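Side-chain contacts in TodX (Pseudomonas putida, PDB 3BS0), which probably carries toluene and related aromatic hydrocarbons across the bacterial outer membrane as a beta-barrel transporter of the FadL family: residues A29-P34 with G98-S103; V158-N163 with G246-K251. All coordinates share one frame; numbering follows the deposited sequence.

Contact 1: A29-P34 with G98-S103; sequences ALISNP and GLFVSS
The N-terminal plug of the FadL-type barrel meets the inner face of the barrel wall where I31 and L30, in the loop that precedes strand 44-60, face F100 and G98 of strand 93-108. The end of I31 does the touching: its CD1 approaches the root of the phenyl group obliquely, 3.9 Å from CG of F100 and 4.1 Å from CD1 of the same ring. The two side chains slide past one another in opposite directions. In F100 the ring stands beside the backbone N (chi1 -67°), which turns it back along its own strand, and CE1 lies 4.0 Å from CA of G98, so the ring packs against the glycine backbone. L30 approaches the extended backbone at G98 more loosely, its CD1 4.4 Å from N of G98. The contact is apolar and buried on both sides. Around it, L30 also packs on P138 and I31 on R136, both of strand 129-143, while the carbonyl of L30 is hydrogen-bonded to the hydroxyl of S154. R222 of strand 214-228 touches I31 too, and the F100 side chain also touches Q83 and S85 of strand 80-90, in the neighbouring part of the wall.

Contact 2: V158-N163 with G246-K251; sequences VWTSLN and GDLEGK
L248 meets L162 crosswise, the two side chains running at about a right angle to each other on the wall of the FadL-type beta-barrel. Their strands, 151-169 and 244-257, are not hydrogen-bonded to one another here. Each pairs with strand 214-228, and L248 reaches across that intervening strand, packing on its V214 and A216, to get to L162 and T160. Those same two residues of the middle strand are the backbone partners of L162 and T160, so main-chain bonds join strands 151-169 and 214-228 here, while L248 of the third strand packs across them.

The branch of L248 divides the work. One methyl, CD1, abuts the base of the L162 side chain, 3.5 Å from its CB. The other methyl, CD2, is directed at T160, two residues earlier, where it stands 4.0 Å from CB. L248 thus forks over T160 and L162, alternate residues on the same face of strand 151-169. L162 holds CG anti to its own N (chi1 169°), and from there its CD2 comes within 4.2 Å of CD1 of L248. An alanine in place of L248 would remove both methyls and would probably leave L162 CB and T160 CB without the methyls that cover them from this strand, opening a gap over the middle strand.

V272 of strand 263-272 also packs on L248. A bound detergent, C8E, touches L162, consistent with this part of the barrel being able to take up a hydrophobic chain. Beside the fork, the T160 carbonyl O lies 4.1 Å from CD2 of L248, a van der Waals neighbour of that methyl.

Contacts 1 and 2 follow each other in series along the chain, the first closing before the second opens. Their centres lie 19 Å apart and their nearest atoms about 7 Å, without touching. They are joined through the wall of one barrel: strand 129-143 pairs on one edge with strand 93-108 of contact 1 and on the other with strand 151-169 of contact 2, and strand 214-228 is touched by side chains of both. The roles differ. Contact 1 holds the N-terminal segment against the wall, whereas contact 2 packs next-but-one strands of the same wall together, beside bound detergent, in a barrel that probably passes aromatic hydrocarbons.

Contact 1: A29-P34 with G98-S103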
loop_
_atom_site.group_PDB
_atom_site.type_symbol
_atom_site.label_atom_id
_atom_site.label_comp_id
_atom_site.label_asym_id
_atom_site.label_seq_id
_atom_site.Cartn_x
_atom_site.Cartn_y
_atom_site.Cartn_z
ATOM N N ALA A 29 0.190 -16.336 -0.255
ATOM C CA ALA A 29 -0.554 -16.653 0.957
ATOM C C ALA A 29 0.369 -16.457 2.147
ATOM O O ALA A 29 -0.079 -16.398 3.288
ATOM C CB ALA A 29 -1.051 -18.078 0.918
ATOM N N LEU A 30 1.666 -16.349 1.873
ATOM C CA LEU A 30 2.642 -16.152 2.930
ATOM C C LEU A 30 2.353 -14.876 3.729
ATOM O O LEU A 30 2.852 -14.715 4.846
ATOM C CB LEU A 30 4.060 -16.116 2.339
ATOM C CG LEU A 30 4.713 -17.476 2.042
ATOM C CD1 LEU A 30 5.956 -17.310 1.195
ATOM C CD2 LEU A 30 5.066 -18.152 3.361
ATOM N N ILE A 31 1.537 -13.983 3.167
ATOM C CA ILE A 31 1.169 -12.735 3.836
ATOM C C ILE A 31 -0.309 -12.736 4.208
ATOM O O ILE A 31 -0.704 -12.243 5.278
ATOM C CB ILE A 31 1.341 -11.518 2.942
ATOM C CG1 ILE A 31 2.774 -11.415 2.437
ATOM C CG2 ILE A 31 0.947 -10.271 3.730
ATOM C CD1 ILE A 31 2.909 -10.430 1.293
ATOM N N SER A 32 -1.127 -13.250 3.291
ATOM C CA SER A 32 -2.555 -13.319 3.506
ATOM C C SER A 32 -2.839 -14.464 4.460
ATOM O O SER A 32 -2.597 -14.339 5.660
ATOM C CB SER A 32 -3.265 -13.520 2.180
ATOM O OG SER A 32 -2.673 -14.566 1.437
ATOM N N ASN A 33 -3.324 -15.586 3.938
ATOM C CA ASN A 33 -3.620 -16.740 4.783
ATOM C C ASN A 33 -2.718 -17.949 4.473
ATOM O O ASN A 33 -3.090 -18.836 3.707
ATOM C CB ASN A 33 -5.088 -17.121 4.618
ATOM C CG ASN A 33 -5.499 -18.238 5.536
ATOM O OD1 ASN A 33 -4.805 -18.536 6.512
ATOM N ND2 ASN A 33 -6.637 -18.858 5.245
ATOM N N PRO A 34 -1.527 -18.006 5.089
ATOM C CA PRO A 34 -0.601 -19.114 4.849
ATOM C C PRO A 34 -1.188 -20.511 5.007
ATOM O O PRO A 34 -0.608 -21.481 4.518
ATOM C CB PRO A 34 0.534 -18.844 5.842
ATOM C CG PRO A 34 -0.137 -18.088 6.930
ATOM C CD PRO A 34 -1.020 -17.140 6.166
ATOM N N GLY A 98 9.973 -15.461 0.897
ATOM C CA GLY A 98 9.840 -14.638 -0.286
ATOM C C GLY A 98 10.038 -13.163 -0.009
ATOM O O GLY A 98 10.097 -12.732 1.139
ATOM N N LEU A 99 10.143 -12.381 -1.073
ATOM C CA LEU A 99 10.319 -10.936 -0.978
ATOM C C LEU A 99 9.141 -10.322 -1.745
ATOM O O LEU A 99 8.930 -10.614 -2.930
ATOM C CB LEU A 99 11.650 -10.538 -1.629
ATOM C CG LEU A 99 12.874 -11.377 -1.213
ATOM C CD1 LEU A 99 13.887 -11.400 -2.337
ATOM C CD2 LEU A 99 13.503 -10.814 0.063
ATOM N N PHE A 100 8.353 -9.490 -1.081
ATOM C CA PHE A 100 7.220 -8.898 -1.759
ATOM C C PHE A 100 7.235 -7.392 -1.755
ATOM O O PHE A 100 6.857 -6.748 -0.776
ATOM C CB PHE A 100 5.913 -9.425 -1.172
ATOM C CG PHE A 100 5.692 -10.882 -1.444
ATOM C CD1 PHE A 100 6.291 -11.845 -0.651
ATOM C CD2 PHE A 100 4.945 -11.293 -2.548
ATOM C CE1 PHE A 100 6.156 -13.190 -0.950
ATOM C CE2 PHE A 100 4.807 -12.639 -2.857
ATOM C CZ PHE A 100 5.415 -13.588 -2.059
ATOM N N VAL A 101 7.680 -6.862 -2.894
ATOM C CA VAL A 101 7.796 -5.436 -3.160
ATOM C C VAL A 101 6.444 -4.850 -3.529
ATOM O O VAL A 101 5.615 -5.514 -4.150
ATOM C CB VAL A 101 8.771 -5.181 -4.334
ATOM C CG1 VAL A 101 8.764 -3.710 -4.721
ATOM C CG2 VAL A 101 10.185 -5.630 -3.950
ATOM N N SER A 102 6.225 -3.597 -3.146
ATOM C CA SER A 102 4.978 -2.930 -3.461
ATOM C C SER A 102 5.029 -1.440 -3.193
ATOM O O SER A 102 5.774 -0.974 -2.337
ATOM C CB SER A 102 3.835 -3.540 -2.648
ATOM O OG SER A 102 4.035 -3.336 -1.258
ATOM N N SER A 103 4.240 -0.696 -3.955
ATOM C CA SER A 103 4.127 0.733 -3.770
ATOM C C SER A 103 2.892 0.828 -2.893
ATOM O O SER A 103 2.200 -0.169 -2.685
ATOM C CB SER A 103 3.860 1.433 -5.097
ATOM O OG SER A 103 2.692 2.239 -5.014
#

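Contact 2: V158-N163 with G246-K251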
loop_
_atom_site.group_PDB
_atom_site.type_symbol
_atom_site.label_atom_id
_atom_site.label_comp_id
_atom_site.label_asym_id
_atom_site.label_seq_id
_atom_site.Cartn_x
_atom_site.Cartn_y
_atom_site.Cartn_z
ATOM N N VAL A 158 9.444 -5.969 7.368
ATOM C CA VAL A 158 8.943 -4.992 6.433
ATOM C C VAL A 158 9.986 -3.882 6.335
ATOM O O VAL A 158 10.590 -3.503 7.338
ATOM C CB VAL A 158 7.622 -4.446 6.986
ATOM C CG1 VAL A 158 7.015 -3.411 6.046
ATOM C CG2 VAL A 158 6.676 -5.602 7.234
ATOM N N TRP A 159 10.224 -3.391 5.124
ATOM C CA TRP A 159 11.177 -2.310 4.885
ATOM C C TRP A 159 10.365 -1.227 4.186
ATOM O O TRP A 159 9.797 -1.453 3.119
ATOM C CB TRP A 159 12.327 -2.773 3.966
ATOM C CG TRP A 159 13.368 -1.696 3.663
ATOM C CD1 TRP A 159 14.374 -1.275 4.483
ATOM C CD2 TRP A 159 13.463 -0.891 2.473
ATOM N NE1 TRP A 159 15.083 -0.261 3.886
ATOM C CE2 TRP A 159 14.544 -0.002 2.655
ATOM C CE3 TRP A 159 12.731 -0.828 1.274
ATOM C CZ2 TRP A 159 14.918 0.935 1.681
ATOM C CZ3 TRP A 159 13.107 0.113 0.300
ATOM C CH2 TRP A 159 14.186 0.978 0.517
ATOM N N THR A 160 10.287 -0.052 4.795
ATOM C CA THR A 160 9.519 1.032 4.205
ATOM C C THR A 160 10.403 2.197 3.881
ATOM O O THR A 160 11.287 2.545 4.647
ATOM C CB THR A 160 8.425 1.554 5.151
ATOM O OG1 THR A 160 8.222 0.630 6.226
ATOM C CG2 THR A 160 7.126 1.717 4.395
ATOM N N SER A 161 10.155 2.796 2.735
ATOM C CA SER A 161 10.907 3.952 2.297
ATOM C C SER A 161 9.866 5.029 1.932
ATOM O O SER A 161 8.778 4.723 1.412
ATOM C CB SER A 161 11.761 3.567 1.083
ATOM O OG SER A 161 12.558 4.647 0.625
ATOM N N LEU A 162 10.179 6.282 2.235
ATOM C CA LEU A 162 9.267 7.373 1.926
ATOM C C LEU A 162 9.936 8.522 1.217
ATOM O O LEU A 162 10.823 9.151 1.770
ATOM C CB LEU A 162 8.602 7.952 3.176
ATOM C CG LEU A 162 7.890 9.255 2.771
ATOM C CD1 LEU A 162 6.824 8.902 1.744
ATOM C CD2 LEU A 162 7.265 10.006 3.955
ATOM N N ASN A 163 9.501 8.786 -0.011
ATOM C CA ASN A 163 9.994 9.917 -0.783
ATOM C C ASN A 163 8.884 10.962 -0.757
ATOM O O ASN A 163 7.707 10.652 -0.948
ATOM C CB ASN A 163 10.323 9.512 -2.220
ATOM C CG ASN A 163 11.607 8.722 -2.305
ATOM O OD1 ASN A 163 12.679 9.235 -2.007
ATOM N ND2 ASN A 163 11.506 7.460 -2.704
ATOM N N GLY A 246 9.419 1.045 13.385
ATOM C CA GLY A 246 9.902 2.200 14.108
ATOM C C GLY A 246 9.518 3.468 13.369
ATOM O O GLY A 246 8.605 3.471 12.533
ATOM N N ASP A 247 10.212 4.557 13.685
ATOM C CA ASP A 247 9.968 5.834 13.038
ATOM C C ASP A 247 10.635 5.803 11.672
ATOM O O ASP A 247 11.645 5.127 11.492
ATOM C CB ASP A 247 10.600 6.976 13.849
ATOM C CG ASP A 247 10.099 7.039 15.282
ATOM O OD1 ASP A 247 8.862 7.038 15.487
ATOM O OD2 ASP A 247 10.942 7.105 16.202
ATOM N N LEU A 248 10.072 6.507 10.699
ATOM C CA LEU A 248 10.735 6.573 9.414
ATOM C C LEU A 248 11.726 7.694 9.681
ATOM O O LEU A 248 11.345 8.737 10.214
ATOM C CB LEU A 248 9.791 7.018 8.299
ATOM C CG LEU A 248 8.727 6.106 7.707
ATOM C CD1 LEU A 248 8.251 6.739 6.387
ATOM C CD2 LEU A 248 9.282 4.718 7.463
ATOM N N GLU A 249 12.994 7.485 9.340
ATOM C CA GLU A 249 13.996 8.520 9.563
ATOM C C GLU A 249 14.991 8.643 8.415
ATOM O O GLU A 249 15.388 7.656 7.798
ATOM C CB GLU A 249 14.749 8.277 10.875
ATOM C CG GLU A 249 15.334 9.561 11.430
ATOM C CD GLU A 249 15.863 9.423 12.837
ATOM O OE1 GLU A 249 15.216 8.714 13.638
ATOM O OE2 GLU A 249 16.916 10.031 13.143
ATOM N N GLY A 250 15.387 9.870 8.125
ATOM C CA GLY A 250 16.321 10.086 7.050
ATOM C C GLY A 250 16.625 11.558 6.905
ATOM O O GLY A 250 16.360 12.362 7.794
ATOM N N LYS A 251 17.180 11.910 5.761
ATOM C CA LYS A 251 17.532 13.283 5.491
ATOM C C LYS A 251 16.387 13.988 4.775
ATOM O O LYS A 251 15.674 13.382 3.966
ATOM C CB LYS A 251 18.815 13.332 4.646
ATOM C CG LYS A 251 20.028 12.688 5.316
ATOM C CD LYS A 251 20.122 13.084 6.792
ATOM C CE LYS A 251 21.573 13.178 7.285
ATOM N NZ LYS A 251 21.670 14.004 8.544
#